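Local coordinates for trehalose-6-phosphate phosphatase-related protein (Thermoplasma acidophilum, PDB 1U02), which removes the phosphate from trehalose 6-phosphate to give free trehalose, a magnesium-dependent hydrolysis in trehalose biosynthesis, at residues I4-D9 with S33-R38; P14-M17 with E21-A24; E51-L56 with I60-Y65; E94-W99 with E135-I140; F141-Y146 with I152-P157. All coordinates share one frame; numbering follows the deposited sequence.

Contact 1: residues I4-D9 with S33-R38. With MG (magnesium ion), chain B; NA (sodium ion), chain C.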
# COMPACT_ATOMS: atom_id res chain seq x y z
N ILE A 4 -13.02 -3.70 8.03
CA ILE A 4 -12.85 -3.43 6.62
C ILE A 4 -11.41 -3.00 6.39
O ILE A 4 -10.90 -2.09 7.05
CB ILE A 4 -13.83 -2.35 6.09
CG1 ILE A 4 -13.61 -2.16 4.59
CG2 ILE A 4 -13.62 -1.05 6.82
CD1 ILE A 4 -14.70 -1.36 3.91
N PHE A 5 -10.75 -3.69 5.47
CA PHE A 5 -9.36 -3.43 5.12
C PHE A 5 -9.35 -2.96 3.67
O PHE A 5 -9.76 -3.68 2.77
CB PHE A 5 -8.55 -4.72 5.26
CG PHE A 5 -8.49 -5.25 6.66
CD1 PHE A 5 -7.47 -4.84 7.53
CD2 PHE A 5 -9.45 -6.15 7.13
CE1 PHE A 5 -7.40 -5.33 8.83
CE2 PHE A 5 -9.39 -6.65 8.44
CZ PHE A 5 -8.36 -6.24 9.30
N LEU A 6 -8.87 -1.74 3.45
CA LEU A 6 -8.85 -1.17 2.11
C LEU A 6 -7.46 -0.77 1.64
O LEU A 6 -6.76 -0.03 2.33
CB LEU A 6 -9.74 0.07 2.06
CG LEU A 6 -11.18 -0.07 2.55
CD1 LEU A 6 -11.81 1.31 2.76
CD2 LEU A 6 -11.97 -0.89 1.55
N ASP A 7 -7.07 -1.25 0.46
CA ASP A 7 -5.80 -0.87 -0.14
C ASP A 7 -6.03 0.58 -0.57
O ASP A 7 -7.18 1.00 -0.72
CB ASP A 7 -5.52 -1.75 -1.37
CG ASP A 7 -4.35 -1.24 -2.20
OD1 ASP A 7 -3.25 -1.07 -1.65
OD2 ASP A 7 -4.54 -1.02 -3.41
N TYR A 8 -4.97 1.34 -0.76
CA TYR A 8 -5.11 2.74 -1.16
C TYR A 8 -4.92 2.97 -2.66
O TYR A 8 -5.89 3.22 -3.39
CB TYR A 8 -4.11 3.61 -0.38
CG TYR A 8 -4.35 5.09 -0.50
CD1 TYR A 8 -5.48 5.69 0.08
CD2 TYR A 8 -3.47 5.91 -1.21
CE1 TYR A 8 -5.73 7.05 -0.05
CE2 TYR A 8 -3.71 7.29 -1.35
CZ TYR A 8 -4.84 7.85 -0.76
OH TYR A 8 -5.10 9.20 -0.90
N ASP A 9 -3.68 2.88 -3.13
CA ASP A 9 -3.40 3.10 -4.55
C ASP A 9 -4.05 2.08 -5.47
O ASP A 9 -3.89 0.87 -5.30
CB ASP A 9 -1.90 3.12 -4.79
CG ASP A 9 -1.22 4.23 -4.01
OD1 ASP A 9 -1.52 5.42 -4.30
OD2 ASP A 9 -0.42 3.92 -3.12
N SER A 33 -14.63 9.10 5.99
CA SER A 33 -15.02 9.75 7.24
C SER A 33 -16.29 9.07 7.75
O SER A 33 -16.39 8.73 8.93
CB SER A 33 -15.29 11.24 7.00
OG SER A 33 -15.79 11.86 8.18
N ASP A 34 -17.26 8.87 6.86
CA ASP A 34 -18.52 8.23 7.23
C ASP A 34 -18.30 6.76 7.58
O ASP A 34 -18.76 6.28 8.61
CB ASP A 34 -19.53 8.31 6.09
CG ASP A 34 -20.06 9.70 5.87
OD1 ASP A 34 -19.84 10.57 6.73
OD2 ASP A 34 -20.72 9.92 4.83
N LEU A 35 -17.60 6.06 6.70
CA LEU A 35 -17.34 4.64 6.90
C LEU A 35 -16.68 4.29 8.23
O LEU A 35 -17.08 3.33 8.89
CB LEU A 35 -16.47 4.13 5.74
CG LEU A 35 -16.25 2.62 5.64
CD1 LEU A 35 -17.56 1.93 5.27
CD2 LEU A 35 -15.18 2.34 4.60
N LYS A 36 -15.67 5.06 8.64
CA LYS A 36 -14.96 4.78 9.89
C LYS A 36 -15.83 4.94 11.13
O LYS A 36 -15.49 4.47 12.20
CB LYS A 36 -13.70 5.65 10.00
CG LYS A 36 -13.94 7.14 10.24
CD LYS A 36 -13.82 7.50 11.71
CE LYS A 36 -13.73 9.01 11.92
NZ LYS A 36 -14.92 9.73 11.38
N GLU A 37 -16.97 5.61 10.97
CA GLU A 37 -17.89 5.81 12.08
C GLU A 37 -18.68 4.53 12.33
O GLU A 37 -19.12 4.27 13.45
CB GLU A 37 -18.86 6.94 11.77
CG GLU A 37 -18.24 8.32 11.78
CD GLU A 37 -17.80 8.74 13.17
OE1 GLU A 37 -18.67 8.79 14.06
OE2 GLU A 37 -16.60 9.00 13.37
N ARG A 38 -18.85 3.71 11.29
CA ARG A 38 -19.63 2.49 11.42
C ARG A 38 -18.83 1.20 11.42
O ARG A 38 -19.30 0.17 11.89
CB ARG A 38 -20.69 2.41 10.31
CG ARG A 38 -21.70 3.54 10.32
CD ARG A 38 -22.75 3.34 9.23
NE ARG A 38 -23.65 4.48 9.10
CZ ARG A 38 -24.55 4.85 10.00
NH1 ARG A 38 -24.69 4.16 11.13
NH2 ARG A 38 -25.33 5.91 9.78
MG MG B . -3.07 -0.96 -4.89
NA NA C . -1.85 6.53 -6.69
O HOH W 1 -1.60 -0.02 -3.74
O HOH W 2 -1.91 -0.83 -6.56
O HOH W 3 -2.20 -2.74 -4.15
O HOH W 4 -0.08 6.02 -8.41
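L35 of helix 26-38 reaches toward strand 3-7 with one methyl, CD2, which meets two residues of the strand tip to tip: CD1 of I4 at 3.8 Å and CD1 of L6 at 4.0 Å. In L35, CG is anti to the backbone N (chi1 -171°), which directs the branch at the strand. All three side chains are buried, and L219 of helix 212-229 also rests on I4 and L6. Strand 3-7 and helix 26-38 open the first beta-alpha-beta unit of the HAD core, and the strand runs into the DxDx(T/V) motif of D7, D9 and T11. There D7, probably the nucleophile, holds the magnesium ion through OD2 at 2.1 Å and D9 O holds it at 2.0 Å, with D179 and three waters completing six ligands. In contrast to the buried cluster, the helix side with exposed E37 and partly exposed S33 and K36 is open to solvent: K36 NZ bonds to S33 O at 3.0 Å and forms a salt bridge with E37 OE2 at 2.7 Å.

Contact 2: residues P14-M17 with E21-A24. With NA (sodium ion), chain C.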
# COMPACT_ATOMS: atom_id res chain seq x y z
N PRO A 14 -6.87 6.48 -8.04
CA PRO A 14 -6.31 5.86 -9.24
C PRO A 14 -4.78 5.82 -9.21
O PRO A 14 -4.14 6.55 -8.46
CB PRO A 14 -6.81 6.77 -10.36
CG PRO A 14 -6.78 8.12 -9.71
CD PRO A 14 -7.36 7.84 -8.33
N ILE A 15 -4.21 4.94 -10.02
CA ILE A 15 -2.77 4.82 -10.14
C ILE A 15 -2.41 5.95 -11.10
O ILE A 15 -3.03 6.07 -12.15
CB ILE A 15 -2.37 3.48 -10.77
CG1 ILE A 15 -2.80 2.33 -9.87
CG2 ILE A 15 -0.85 3.44 -10.99
CD1 ILE A 15 -2.10 2.33 -8.52
N ILE A 16 -1.44 6.78 -10.73
CA ILE A 16 -1.04 7.88 -11.60
C ILE A 16 0.48 7.89 -11.79
O ILE A 16 1.21 7.22 -11.07
CB ILE A 16 -1.49 9.25 -11.03
CG1 ILE A 16 -0.99 9.42 -9.60
CG2 ILE A 16 -3.03 9.34 -11.07
CD1 ILE A 16 -1.35 10.76 -8.99
N MSE A 17 0.94 8.67 -12.77
CA MSE A 17 2.37 8.74 -13.06
C MSE A 17 3.18 9.42 -11.95
O MSE A 17 4.36 9.14 -11.78
CB MSE A 17 2.61 9.45 -14.39
CG MSE A 17 4.07 9.42 -14.84
SE MSE A 17 4.73 7.60 -15.10
CE MSE A 17 4.39 7.42 -17.00
N GLU A 21 1.49 12.79 -5.65
CA GLU A 21 0.32 13.67 -5.72
C GLU A 21 -1.00 13.01 -5.30
O GLU A 21 -2.04 13.66 -5.29
CB GLU A 21 0.16 14.19 -7.15
CG GLU A 21 1.36 14.94 -7.72
CD GLU A 21 1.14 15.41 -9.15
OE1 GLU A 21 -0.01 15.30 -9.63
OE2 GLU A 21 2.09 15.88 -9.80
N SER A 22 -0.95 11.74 -4.94
CA SER A 22 -2.17 11.00 -4.60
C SER A 22 -2.92 11.33 -3.31
O SER A 22 -3.27 10.44 -2.53
CB SER A 22 -1.88 9.50 -4.65
OG SER A 22 -1.45 9.13 -5.95
N TYR A 23 -3.17 12.62 -3.08
CA TYR A 23 -3.91 13.05 -1.91
C TYR A 23 -5.39 12.75 -2.14
O TYR A 23 -5.86 12.83 -3.27
CB TYR A 23 -3.72 14.54 -1.68
CG TYR A 23 -2.38 14.87 -1.09
CD1 TYR A 23 -2.27 15.29 0.23
CD2 TYR A 23 -1.21 14.75 -1.84
CE1 TYR A 23 -1.03 15.58 0.80
CE2 TYR A 23 0.03 15.03 -1.29
CZ TYR A 23 0.11 15.45 0.03
OH TYR A 23 1.33 15.76 0.59
N ALA A 24 -6.11 12.41 -1.08
CA ALA A 24 -7.53 12.10 -1.20
C ALA A 24 -8.34 13.37 -1.47
O ALA A 24 -8.11 14.40 -0.82
CB ALA A 24 -8.02 11.44 0.08
NA NA C . -1.85 6.53 -6.69
O HOH W 5 -4.23 9.08 -7.16
O HOH W 4 -0.08 6.02 -8.41
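Beside the I16-S22 contact the flat group is the ring of Y23, which has E21 C at its edge, in the ring plane, and meets the ring of F55 edge-to-face. The contact itself is made by branched and polar groups. I16 CD1 comes up to S22 OG at 3.5 Å and to E21 CB at 4.2 Å, crossing the E21 side chain at about a right angle. CG1 of I16 lies between the backbone N and the carbonyl carbon (chi1 55°), which brings the longer branch to S22. What ties the two segments is a sodium ion, bound by S22 OG at 2.7 Å, P14 O at 2.9 Å and water 4 at 2.5 Å, with D9 supplying a further ligand. Water 5 bridges the same pair, hydrogen-bonded to P14 O and S22 OG, and water 4 accepts from I16 N. With an alanine here instead of I16, S22 OG would probably lose the apolar cover of CD1, and E21 CB its neighbour. Both segments belong to the loop between strand 3-7 and helix 26-38, where Y23 leans on helix 49-55 and M17 O bonds to R107 at the start of strand 107-111.

Contact 3: residues E51-L56 with I60-Y65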
# COMPACT_ATOMS: atom_id res chain seq x y z
N GLU A 51 2.94 9.10 4.69
CA GLU A 51 2.24 9.35 3.43
C GLU A 51 0.73 9.27 3.58
O GLU A 51 0.01 10.19 3.21
CB GLU A 51 2.69 8.35 2.35
CG GLU A 51 4.04 8.67 1.73
CD GLU A 51 4.51 7.59 0.78
OE1 GLU A 51 4.77 6.47 1.26
OE2 GLU A 51 4.63 7.86 -0.44
N ILE A 52 0.23 8.16 4.12
CA ILE A 52 -1.21 8.02 4.27
C ILE A 52 -1.77 9.09 5.20
O ILE A 52 -2.87 9.60 4.95
CB ILE A 52 -1.58 6.62 4.82
CG1 ILE A 52 -1.05 5.55 3.87
CG2 ILE A 52 -3.10 6.49 4.92
CD1 ILE A 52 -1.66 5.61 2.47
N SER A 53 -1.02 9.43 6.24
CA SER A 53 -1.45 10.44 7.20
C SER A 53 -1.69 11.80 6.54
O SER A 53 -2.61 12.52 6.92
CB SER A 53 -0.43 10.57 8.34
OG SER A 53 -0.45 9.41 9.16
N ARG A 54 -0.87 12.16 5.56
CA ARG A 54 -1.10 13.43 4.90
C ARG A 54 -2.07 13.27 3.72
O ARG A 54 -2.85 14.18 3.43
CB ARG A 54 0.21 14.09 4.44
CG ARG A 54 1.05 13.33 3.44
CD ARG A 54 2.30 14.17 3.11
NE ARG A 54 3.14 13.56 2.09
CZ ARG A 54 4.21 12.80 2.35
NH1 ARG A 54 4.57 12.56 3.60
NH2 ARG A 54 4.92 12.29 1.34
N PHE A 55 -2.04 12.11 3.06
CA PHE A 55 -2.96 11.87 1.94
C PHE A 55 -4.40 11.80 2.41
O PHE A 55 -5.30 12.34 1.78
CB PHE A 55 -2.68 10.52 1.24
CG PHE A 55 -1.46 10.51 0.36
CD1 PHE A 55 -0.95 11.69 -0.20
CD2 PHE A 55 -0.86 9.30 0.03
CE1 PHE A 55 0.15 11.65 -1.07
CE2 PHE A 55 0.23 9.24 -0.84
CZ PHE A 55 0.74 10.42 -1.39
N LEU A 56 -4.60 11.10 3.53
CA LEU A 56 -5.93 10.87 4.11
C LEU A 56 -5.88 11.21 5.60
O LEU A 56 -5.88 10.31 6.44
CB LEU A 56 -6.27 9.39 3.93
CG LEU A 56 -7.67 8.85 4.18
CD1 LEU A 56 -8.58 9.33 3.06
CD2 LEU A 56 -7.64 7.32 4.21
N ILE A 60 -8.28 6.99 11.35
CA ILE A 60 -8.42 5.58 10.98
C ILE A 60 -7.12 4.86 11.24
O ILE A 60 -6.07 5.49 11.37
CB ILE A 60 -8.78 5.39 9.47
CG1 ILE A 60 -8.04 6.42 8.61
CG2 ILE A 60 -10.28 5.47 9.27
CD1 ILE A 60 -6.58 6.18 8.47
N ASN A 61 -7.19 3.53 11.33
CA ASN A 61 -6.00 2.72 11.55
C ASN A 61 -5.35 2.38 10.22
O ASN A 61 -5.99 2.46 9.17
CB ASN A 61 -6.36 1.44 12.31
CG ASN A 61 -6.76 1.71 13.74
OD1 ASN A 61 -6.18 2.55 14.42
ND2 ASN A 61 -7.76 0.97 14.22
N MSE A 62 -4.09 2.00 10.26
CA MSE A 62 -3.41 1.65 9.02
C MSE A 62 -2.30 0.64 9.19
O MSE A 62 -1.61 0.60 10.21
CB MSE A 62 -2.88 2.92 8.35
CG MSE A 62 -1.98 3.77 9.23
SE MSE A 62 -1.51 5.50 8.44
CE MSE A 62 -3.11 6.48 8.85
N ILE A 63 -2.16 -0.20 8.17
CA ILE A 63 -1.11 -1.20 8.11
C ILE A 63 -0.29 -0.69 6.93
O ILE A 63 -0.75 -0.72 5.79
CB ILE A 63 -1.69 -2.61 7.80
CG1 ILE A 63 -2.56 -3.08 8.97
CG2 ILE A 63 -0.56 -3.60 7.56
CD1 ILE A 63 -3.31 -4.38 8.70
N CYS A 64 0.92 -0.20 7.21
CA CYS A 64 1.79 0.35 6.17
C CYS A 64 2.98 -0.52 5.82
O CYS A 64 3.28 -1.49 6.52
CB CYS A 64 2.27 1.74 6.59
SG CYS A 64 0.91 2.90 6.90
N TYR A 65 3.67 -0.17 4.73
CA TYR A 65 4.84 -0.92 4.26
C TYR A 65 4.49 -2.41 4.12
O TYR A 65 5.31 -3.28 4.43
CB TYR A 65 6.00 -0.78 5.25
CG TYR A 65 6.54 0.62 5.46
CD1 TYR A 65 7.16 1.31 4.42
CD2 TYR A 65 6.48 1.23 6.71
CE1 TYR A 65 7.71 2.57 4.62
CE2 TYR A 65 7.04 2.49 6.92
CZ TYR A 65 7.65 3.16 5.87
OH TYR A 65 8.23 4.38 6.09
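The second beta-alpha-beta unit of the core, strand 40-44, helix 49-55 and strand 61-64, is closed by the packing of I52 against M62. Over the short segments the helix and strand axes come within 10.4 Å at an angle of 138°, and selenomethionine M62 bridges the interval. Its side chain and that of I52 slide past each other in opposite directions: SE lies 3.8 Å from I52 CB, and the end methyl CE is 3.9 Å from I52 CG2. The M62 chain leaves its backbone with CG between N and the carbonyl carbon, runs straight through chi2, then bends at chi3 (80°), and this last bend lays CE beside both I52 and S53. S53 OG stands 4.0 Å from that methyl, but its hydrogen bonds go to P49 O, one turn back in its own helix, and to K71, so it offers M62 only van der Waals contact. Further along the strand the touch is light, with C64 SG 4.5 Å from I52 CG1. Strand 61-64 lies between two others of the mixed sheet: N61 and I63 bond through their backbones to parallel strand 40-44, and M62 bonds to K71 of antiparallel strand 69-72. The helix lies over one side of this sheet, where L56 just after its end leans on I43 of strand 40-44.

Contact 4: residues E94-W99 with E135-I140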
# COMPACT_ATOMS: atom_id res chain seq x y z
N GLU A 94 21.03 7.53 0.90
CA GLU A 94 22.23 8.34 0.77
C GLU A 94 23.17 7.82 -0.31
O GLU A 94 23.73 8.60 -1.09
CB GLU A 94 22.98 8.40 2.11
CG GLU A 94 24.30 9.16 2.06
CD GLU A 94 24.17 10.51 1.36
OE1 GLU A 94 23.28 11.30 1.73
OE2 GLU A 94 24.98 10.78 0.44
N ASP A 95 23.31 6.50 -0.39
CA ASP A 95 24.21 5.91 -1.37
C ASP A 95 23.62 5.80 -2.77
O ASP A 95 24.36 5.61 -3.73
CB ASP A 95 24.69 4.53 -0.90
CG ASP A 95 25.46 4.59 0.42
OD1 ASP A 95 26.02 5.66 0.75
OD2 ASP A 95 25.53 3.56 1.13
N THR A 96 22.31 5.93 -2.91
CA THR A 96 21.71 5.80 -4.23
C THR A 96 20.99 7.03 -4.78
O THR A 96 20.60 7.06 -5.94
CB THR A 96 20.71 4.61 -4.27
OG1 THR A 96 19.61 4.88 -3.39
CG2 THR A 96 21.39 3.32 -3.83
N ARG A 97 20.81 8.06 -3.95
CA ARG A 97 20.10 9.26 -4.40
C ARG A 97 20.69 9.91 -5.65
O ARG A 97 19.96 10.51 -6.44
CB ARG A 97 20.01 10.30 -3.28
CG ARG A 97 21.32 11.01 -2.97
CD ARG A 97 21.13 12.02 -1.85
NE ARG A 97 22.38 12.68 -1.50
CZ ARG A 97 23.02 13.54 -2.28
NH1 ARG A 97 22.53 13.86 -3.47
NH2 ARG A 97 24.16 14.09 -1.87
N SER A 98 21.99 9.78 -5.84
CA SER A 98 22.65 10.38 -7.00
C SER A 98 22.29 9.69 -8.32
O SER A 98 22.60 10.22 -9.39
CB SER A 98 24.17 10.38 -6.82
OG SER A 98 24.68 9.06 -6.89
N TRP A 99 21.64 8.53 -8.25
CA TRP A 99 21.28 7.82 -9.47
C TRP A 99 20.28 8.59 -10.33
O TRP A 99 20.10 8.27 -11.51
CB TRP A 99 20.73 6.44 -9.15
CG TRP A 99 21.74 5.51 -8.52
CD1 TRP A 99 23.06 5.76 -8.30
CD2 TRP A 99 21.50 4.18 -8.04
NE1 TRP A 99 23.66 4.67 -7.71
CE2 TRP A 99 22.72 3.69 -7.54
CE3 TRP A 99 20.36 3.36 -7.98
CZ2 TRP A 99 22.84 2.41 -6.98
CZ3 TRP A 99 20.48 2.08 -7.43
CH2 TRP A 99 21.71 1.63 -6.93
N GLU A 135 19.53 -4.43 -7.19
CA GLU A 135 19.66 -5.76 -6.60
C GLU A 135 20.97 -5.88 -5.83
O GLU A 135 21.03 -6.56 -4.81
CB GLU A 135 19.56 -6.82 -7.69
CG GLU A 135 18.27 -6.69 -8.48
CD GLU A 135 18.16 -7.65 -9.65
OE1 GLU A 135 19.17 -7.86 -10.34
OE2 GLU A 135 17.05 -8.19 -9.87
N GLU A 136 22.02 -5.21 -6.31
CA GLU A 136 23.32 -5.24 -5.64
C GLU A 136 23.20 -4.54 -4.28
O GLU A 136 23.71 -5.02 -3.27
CB GLU A 136 24.38 -4.56 -6.50
CG GLU A 136 25.76 -4.48 -5.88
CD GLU A 136 26.80 -3.92 -6.84
OE1 GLU A 136 26.61 -2.79 -7.34
OE2 GLU A 136 27.81 -4.62 -7.09
N ILE A 137 22.53 -3.40 -4.27
CA ILE A 137 22.33 -2.66 -3.04
C ILE A 137 21.53 -3.52 -2.06
O ILE A 137 21.81 -3.55 -0.86
CB ILE A 137 21.58 -1.33 -3.29
CG1 ILE A 137 22.52 -0.34 -3.97
CG2 ILE A 137 21.08 -0.74 -1.99
CD1 ILE A 137 23.70 0.09 -3.09
N ALA A 138 20.53 -4.22 -2.58
CA ALA A 138 19.69 -5.08 -1.76
C ALA A 138 20.51 -6.17 -1.08
O ALA A 138 20.31 -6.46 0.10
CB ALA A 138 18.60 -5.71 -2.62
N ARG A 139 21.44 -6.77 -1.82
CA ARG A 139 22.27 -7.83 -1.25
C ARG A 139 23.22 -7.24 -0.22
O ARG A 139 23.45 -7.82 0.84
CB ARG A 139 23.05 -8.55 -2.35
CG ARG A 139 22.17 -9.07 -3.48
CD ARG A 139 22.91 -10.00 -4.42
NE ARG A 139 22.13 -10.25 -5.64
CZ ARG A 139 22.13 -9.45 -6.70
NH1 ARG A 139 22.89 -8.36 -6.72
NH2 ARG A 139 21.37 -9.74 -7.75
N ILE A 140 23.79 -6.08 -0.54
CA ILE A 140 24.72 -5.44 0.37
C ILE A 140 24.09 -5.13 1.73
O ILE A 140 24.67 -5.43 2.77
CB ILE A 140 25.27 -4.13 -0.24
CG1 ILE A 140 26.08 -4.46 -1.49
CG2 ILE A 140 26.11 -3.39 0.78
CD1 ILE A 140 26.47 -3.23 -2.31
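Apolar contact joins these segments, and I137 is at its centre. Its CG1 is shared between two partners, W99 CH2 at 3.6 Å and T96 CG2 at 3.8 Å. T96 and I137 approach tip to tip, whereas W99 and I137 slide past each other in opposite directions. Within 94-99 the indole is itself packed: T96 CB sits 3.7 Å above the plane of the W99 ring, over its centre, so T96 and the indole, packed on each other, meet I137 together. The hydrogen bonds explain how T96 and W99 come to be paired. A type I beta turn runs from T96 to W99, closed by W99 N to T96 O at 2.9 Å. T96 OG1 lies between the backbone N and the carbonyl carbon (chi1 65°), bonded to I92 O and to Y117 OH, and that rotation leaves CG2 directed at I137. Two long salt bridges lie outside this apolar centre, R97 NE to E94 OE1 at 3.6 Å and the still longer R139 NH2 to E135 OE1. R133 makes a cation-pi contact with the indole of W99 itself. Helix 127-141 also supplies L130 and I134 to W99, and I137 and A138 rest on L154 of strand 151-155. Helices 86-96 and 127-141 thus pack together on one side of the four-stranded antiparallel sheet, an arrangement consistent with the alpha/beta cap of HAD phosphatases.

Contact 5: residues F141-Y146 with I152-P157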
# COMPACT_ATOMS: atom_id res chain seq x y z
N PHE A 141 22.90 -4.53 1.71
CA PHE A 141 22.22 -4.15 2.94
C PHE A 141 21.30 -5.21 3.53
O PHE A 141 20.74 -5.01 4.61
CB PHE A 141 21.42 -2.88 2.70
CG PHE A 141 22.29 -1.67 2.51
CD1 PHE A 141 22.70 -0.92 3.62
CD2 PHE A 141 22.72 -1.29 1.25
CE1 PHE A 141 23.53 0.19 3.46
CE2 PHE A 141 23.55 -0.19 1.07
CZ PHE A 141 23.96 0.55 2.18
N GLY A 142 21.15 -6.33 2.83
CA GLY A 142 20.30 -7.39 3.34
C GLY A 142 18.82 -7.04 3.35
O GLY A 142 18.10 -7.40 4.28
N VAL A 143 18.37 -6.33 2.33
CA VAL A 143 16.96 -5.99 2.24
C VAL A 143 16.34 -6.75 1.08
O VAL A 143 17.03 -7.44 0.33
CB VAL A 143 16.74 -4.46 2.06
CG1 VAL A 143 17.06 -3.75 3.37
CG2 VAL A 143 17.62 -3.93 0.94
N GLU A 144 15.03 -6.61 0.95
CA GLU A 144 14.26 -7.31 -0.06
C GLU A 144 13.86 -6.42 -1.24
O GLU A 144 13.60 -5.23 -1.06
CB GLU A 144 13.03 -7.90 0.63
CG GLU A 144 11.97 -8.53 -0.25
CD GLU A 144 10.83 -9.09 0.58
OE1 GLU A 144 11.10 -10.00 1.40
OE2 GLU A 144 9.68 -8.61 0.44
N THR A 145 13.81 -7.01 -2.43
CA THR A 145 13.45 -6.26 -3.63
C THR A 145 12.07 -6.66 -4.16
O THR A 145 11.77 -7.84 -4.30
CB THR A 145 14.50 -6.48 -4.76
OG1 THR A 145 15.81 -6.18 -4.27
CG2 THR A 145 14.20 -5.58 -5.94
N TYR A 146 11.24 -5.66 -4.45
CA TYR A 146 9.90 -5.88 -4.99
C TYR A 146 9.84 -5.26 -6.39
O TYR A 146 10.30 -4.14 -6.59
CB TYR A 146 8.84 -5.22 -4.11
CG TYR A 146 7.46 -5.24 -4.73
CD1 TYR A 146 6.69 -6.41 -4.73
CD2 TYR A 146 6.94 -4.11 -5.35
CE1 TYR A 146 5.44 -6.45 -5.34
CE2 TYR A 146 5.69 -4.14 -5.96
CZ TYR A 146 4.94 -5.31 -5.95
OH TYR A 146 3.71 -5.35 -6.55
N ILE A 152 10.36 -0.46 -8.71
CA ILE A 152 11.26 -1.40 -8.06
C ILE A 152 11.45 -0.80 -6.67
O ILE A 152 11.90 0.33 -6.53
CB ILE A 152 12.63 -1.50 -8.77
CG1 ILE A 152 12.45 -2.01 -10.20
CG2 ILE A 152 13.54 -2.47 -8.00
CD1 ILE A 152 13.75 -2.17 -10.97
N GLU A 153 11.09 -1.56 -5.64
CA GLU A 153 11.20 -1.05 -4.29
C GLU A 153 12.02 -1.94 -3.37
O GLU A 153 11.91 -3.17 -3.41
CB GLU A 153 9.80 -0.87 -3.68
CG GLU A 153 9.80 -0.21 -2.30
CD GLU A 153 8.40 -0.03 -1.71
OE1 GLU A 153 7.77 -1.03 -1.32
OE2 GLU A 153 7.94 1.13 -1.64
N LEU A 154 12.87 -1.31 -2.56
CA LEU A 154 13.67 -2.01 -1.57
C LEU A 154 12.87 -1.88 -0.29
O LEU A 154 12.46 -0.78 0.08
CB LEU A 154 15.04 -1.34 -1.40
CG LEU A 154 15.94 -1.46 -2.63
CD1 LEU A 154 17.29 -0.81 -2.34
CD2 LEU A 154 16.11 -2.93 -2.98
N ARG A 155 12.65 -3.00 0.38
CA ARG A 155 11.85 -2.98 1.59
C ARG A 155 12.33 -3.98 2.64
O ARG A 155 13.31 -4.69 2.42
CB ARG A 155 10.39 -3.25 1.22
CG ARG A 155 10.18 -4.59 0.55
CD ARG A 155 8.78 -4.75 -0.04
NE ARG A 155 8.50 -6.16 -0.33
CZ ARG A 155 7.39 -6.62 -0.90
NH1 ARG A 155 6.42 -5.79 -1.26
NH2 ARG A 155 7.24 -7.93 -1.10
N VAL A 156 11.64 -4.02 3.77
CA VAL A 156 11.98 -4.94 4.85
C VAL A 156 11.68 -6.38 4.41
O VAL A 156 10.59 -6.67 3.93
CB VAL A 156 11.17 -4.62 6.14
CG1 VAL A 156 11.41 -5.69 7.19
CG2 VAL A 156 11.59 -3.26 6.68
N PRO A 157 12.65 -7.29 4.56
CA PRO A 157 12.41 -8.68 4.16
C PRO A 157 11.19 -9.31 4.84
O PRO A 157 10.94 -9.07 6.02
CB PRO A 157 13.71 -9.38 4.55
CG PRO A 157 14.75 -8.29 4.40
CD PRO A 157 14.04 -7.10 5.02
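A beta hairpin, strands 144-147 and 151-155, forms one margin of the four-stranded antiparallel sheet, and E144 and R155 make up one of its hydrogen-bonded pairs. E144 N bonds to R155 O at 3.0 Å and R155 N returns to E144 O; Y146 and E153 repeat the pattern, with T145 and L154 as the non-hydrogen-bonded pair between. E144, Y146, E153 and R155 share one face. There R155 grips E144 side-on: NE at 2.8 Å and NH2 at 3.0 Å both donate to E144 OE2, which lies close to the guanidinium plane although the carboxylate is turned 60° from it. The arginine is extended from CG to NE, and this carries its flat end obliquely across Y146, whose CB lies 3.6 Å above one guanidinium face, offset toward its rim, with ring and guanidinium planes inclined by 22°. The other carboxylate oxygen, E144 OE1, bonds to G158 N, which further fixes the group. A leucine in place of R155 would probably leave E144 OE2 without both donors and Y146 without the flat group beside its ring. On the opposite face, T145 and L154 lie side by side, pointing the same way toward helix 127-141, with T145 OG1 3.5 Å from L154 CD2. G142, with positive phi, ends that helix in a Schellman motif, and its O meets P157 CG at 3.5 Å.

How the contacts relate
The five contacts fall into two groups, one in the part built on the mixed sheet, the other in the part built on the antiparallel sheet. Segment 4-9 of contact 1 leads to the metals, and contact 2 shares its sodium ion; Y8 OH probably bonds to S22 O at 2.7 Å. Contact 3 packs nearby, A24 N of contact 2 probably bonding to F55 O at 3.0 Å, with the I52 side chain about 10 Å from the magnesium ion. Contacts 4 and 5 adjoin through helix 127-141, centres about 11 Å apart. Contacts 1 and 4 have centres about 36 Å apart, yet in contact 5 the Y146 side chain lies about 8 Å from the magnesium ion, consistent with a position beside the active site.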